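Side-chain contact in ABC transporter, permease protein, putative (Porphyromonas gingivalis, PDB 2P0S), which is probably the permease part of an ABC-type transporter, present here as one domain cut from the longer membrane protein: residues A[39-42]-A[43-47]. Numbering follows the deposited sequence.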
ATOM      1  N   THR A  39     -20.190   5.017 -17.580  1.00 35.55           N
ATOM      2  CA  THR A  39     -19.159   4.096 -17.967  1.00 36.14           C
ATOM      3  C   THR A  39     -17.823   4.766 -17.999  1.00 36.05           C
ATOM      4  O   THR A  39     -17.735   6.050 -18.047  1.00 35.45           O
ATOM      5  CB  THR A  39     -19.399   3.546 -19.402  1.00 36.94           C
ATOM      6  OG1 THR A  39     -19.281   4.611 -20.365  1.00 36.38           O
ATOM      7  CG2 THR A  39     -20.798   2.939 -19.499  1.00 38.10           C
ATOM      8  N   ALA A  40     -16.770   3.933 -18.005  1.00 33.80           N
ATOM      9  CA  ALA A  40     -15.440   4.459 -18.193  1.00 32.73           C
ATOM     10  C   ALA A  40     -15.333   5.349 -19.453  1.00 31.70           C
ATOM     11  O   ALA A  40     -14.686   6.394 -19.388  1.00 31.37           O
ATOM     12  CB  ALA A  40     -14.405   3.298 -18.235  1.00 35.09           C
ATOM     13  N   GLU A  41     -15.862   4.888 -20.599  1.00 33.22           N
ATOM     14  CA  GLU A  41     -15.801   5.639 -21.860  1.00 32.58           C
ATOM     15  C   GLU A  41     -16.594   6.939 -21.716  1.00 32.51           C
ATOM     16  O   GLU A  41     -16.178   8.001 -22.193  1.00 32.31           O
ATOM     17  CB  GLU A  41     -16.376   4.816 -23.033  1.00 34.28           C
ATOM     18  CG  GLU A  41     -16.488   5.583 -24.421  1.00 35.67           C
ATOM     19  CD  GLU A  41     -15.120   6.140 -24.967  1.00 40.49           C
ATOM     20  OE1 GLU A  41     -14.036   5.675 -24.544  1.00 37.74           O
ATOM     21  OE2 GLU A  41     -15.143   7.087 -25.799  1.00 45.93           O
ATOM     22  N   GLU A  42     -17.732   6.903 -21.062  1.00 31.05           N
ATOM     23  CA  GLU A  42     -18.384   8.228 -20.868  1.00 31.71           C
ATOM     24  C   GLU A  42     -17.643   9.190 -20.022  1.00 30.50           C
ATOM     25  O   GLU A  42     -17.681  10.408 -20.360  1.00 30.37           O
ATOM     26  CB  GLU A  42     -19.781   8.044 -20.329  1.00 32.40           C
ATOM     27  CG  GLU A  42     -20.606   7.244 -21.251  1.00 38.31           C
ATOM     28  CD  GLU A  42     -21.924   7.005 -20.641  1.00 46.35           C
ATOM     29  OE1 GLU A  42     -21.945   6.403 -19.543  1.00 50.31           O
ATOM     30  OE2 GLU A  42     -22.930   7.486 -21.210  1.00 52.70           O
ATOM     31  N   TYR A  43     -17.090   8.756 -18.878  1.00 29.41           N
ATOM     32  CA  TYR A  43     -16.242   9.609 -18.083  1.00 27.69           C
ATOM     33  C   TYR A  43     -15.030  10.127 -18.923  1.00 28.06           C
ATOM     34  O   TYR A  43     -14.625  11.297 -18.807  1.00 27.88           O
ATOM     35  CB  TYR A  43     -15.751   8.888 -16.814  1.00 27.11           C
ATOM     36  CG  TYR A  43     -16.759   8.705 -15.748  1.00 21.76           C
ATOM     37  CD1 TYR A  43     -17.394   9.803 -15.174  1.00 26.71           C
ATOM     38  CD2 TYR A  43     -17.015   7.402 -15.186  1.00 23.50           C
ATOM     39  CE1 TYR A  43     -18.297   9.644 -14.132  1.00 29.23           C
ATOM     40  CE2 TYR A  43     -17.911   7.244 -14.106  1.00 25.07           C
ATOM     41  CZ  TYR A  43     -18.554   8.409 -13.610  1.00 28.28           C
ATOM     42  OH  TYR A  43     -19.417   8.355 -12.543  1.00 27.88           O
ATOM     43  N   ARG A  44     -14.456   9.283 -19.769  1.00 26.70           N
ATOM     44  CA  ARG A  44     -13.376   9.743 -20.601  1.00 26.48           C
ATOM     45  C   ARG A  44     -13.807  10.938 -21.456  1.00 28.28           C
ATOM     46  O   ARG A  44     -13.079  11.874 -21.558  1.00 30.12           O
ATOM     47  CB  ARG A  44     -12.929   8.674 -21.603  1.00 26.39           C
ATOM     48  CG  ARG A  44     -11.617   9.014 -22.359  1.00 26.01           C
ATOM     49  CD  ARG A  44     -11.163   7.783 -23.308  1.00 24.95           C
ATOM     50  NE  ARG A  44     -12.167   7.686 -24.380  1.00 24.29           N
ATOM     51  CZ  ARG A  44     -12.141   8.502 -25.476  1.00 30.02           C
ATOM     52  NH1 ARG A  44     -11.135   9.365 -25.646  1.00 28.39           N
ATOM     53  NH2 ARG A  44     -13.087   8.442 -26.410  1.00 29.78           N
ATOM     54  N   LYS A  45     -14.915  10.771 -22.163  1.00 29.72           N
ATOM     55  CA  LYS A  45     -15.373  11.771 -23.132  1.00 33.59           C
ATOM     56  C   LYS A  45     -15.705  13.097 -22.421  1.00 34.68           C
ATOM     57  O   LYS A  45     -15.424  14.197 -22.978  1.00 34.34           O
ATOM     58  CB  LYS A  45     -16.601  11.241 -23.881  1.00 35.12           C
ATOM     59  CG  LYS A  45     -16.320   9.928 -24.767  1.00 36.29           C
ATOM     60  CD  LYS A  45     -17.648   9.408 -25.473  1.00 39.13           C
ATOM     61  CE  LYS A  45     -17.452   8.518 -26.773  1.00 41.14           C
ATOM     62  NZ  LYS A  45     -17.419   9.179 -28.175  1.00 48.88           N
HETATM   63  N   MSE A  46     -16.274  13.029 -21.217  1.00 35.74           N
HETATM   64  CA  MSE A  46     -16.819  14.239 -20.608  1.00 37.80           C
HETATM   65  C   MSE A  46     -15.652  15.035 -20.022  1.00 36.74           C
HETATM   66  O   MSE A  46     -15.684  16.285 -19.895  1.00 37.75           O
HETATM   67  CB  MSE A  46     -17.954  13.908 -19.654  1.00 37.46           C
HETATM   68  CG  MSE A  46     -17.566  13.767 -18.270  1.00 37.49           C
HETATM   69 SE   MSE A  46     -19.012  13.178 -17.107  0.80 45.50          SE
HETATM   70  CE  MSE A  46     -20.041  14.806 -16.932  1.00 41.29           C
ATOM     71  N   GLY A  47     -14.546  14.344 -19.811  1.00 34.48           N
ATOM     72  CA  GLY A  47     -13.335  14.961 -19.267  1.00 32.97           C
ATOM     73  C   GLY A  47     -13.343  15.310 -17.775  1.00 33.49           C
ATOM     74  O   GLY A  47     -14.416  15.320 -17.114  1.00 33.23           O
TER
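Glu41 and Arg44 both carry CG anti to the backbone N (chi1 174° and -170°), which lays the two side chains alongside each other, pointing the same way, at the start of helix 40-51; bends at chi2 of Glu41 and chi3 of Arg44 then bring carboxylate and guanidinium together. The result is an i to i+3 salt bridge along the side of the helix, next to a capping box that closes its N-terminus. Arg44 NE donates to Glu41 OE1 over 2.8 Å, nearly straight and close to the guanidinium plane, but it reaches the syn side of that oxygen from 31° out of the carboxylate plane, and the two flat groups are inclined to each other. NH2 faces OE2, whose modelled place is less certain, and Lys45 NZ adds a long bridge to the same oxygen, completing a small charged network on the surface. Arg44 NH1 turns elsewhere, to Ser126 O of the second subunit, so this guanidinium also joins the dimer.

At the N-cap, Thr39 OG1 accepts from Glu42 N at 2.9 Å, while Thr39 N returns a bond of 3.0 Å to the anti lone pair of Glu42 OE1. The first bond satisfies Glu42 N, a first-turn amide with no carbonyl a turn earlier in the helix to receive it; the second occupies Thr39 N. Tyr43, the buried residue here, packs its side chain against Val56 of strand 55-59 and Trp125 of the second subunit, and its OH bonds to Glu37 N. Its own N meets Thr39 O at 2.9 Å, and ring atom CD2 lies 3.2 Å from that same Thr39 O.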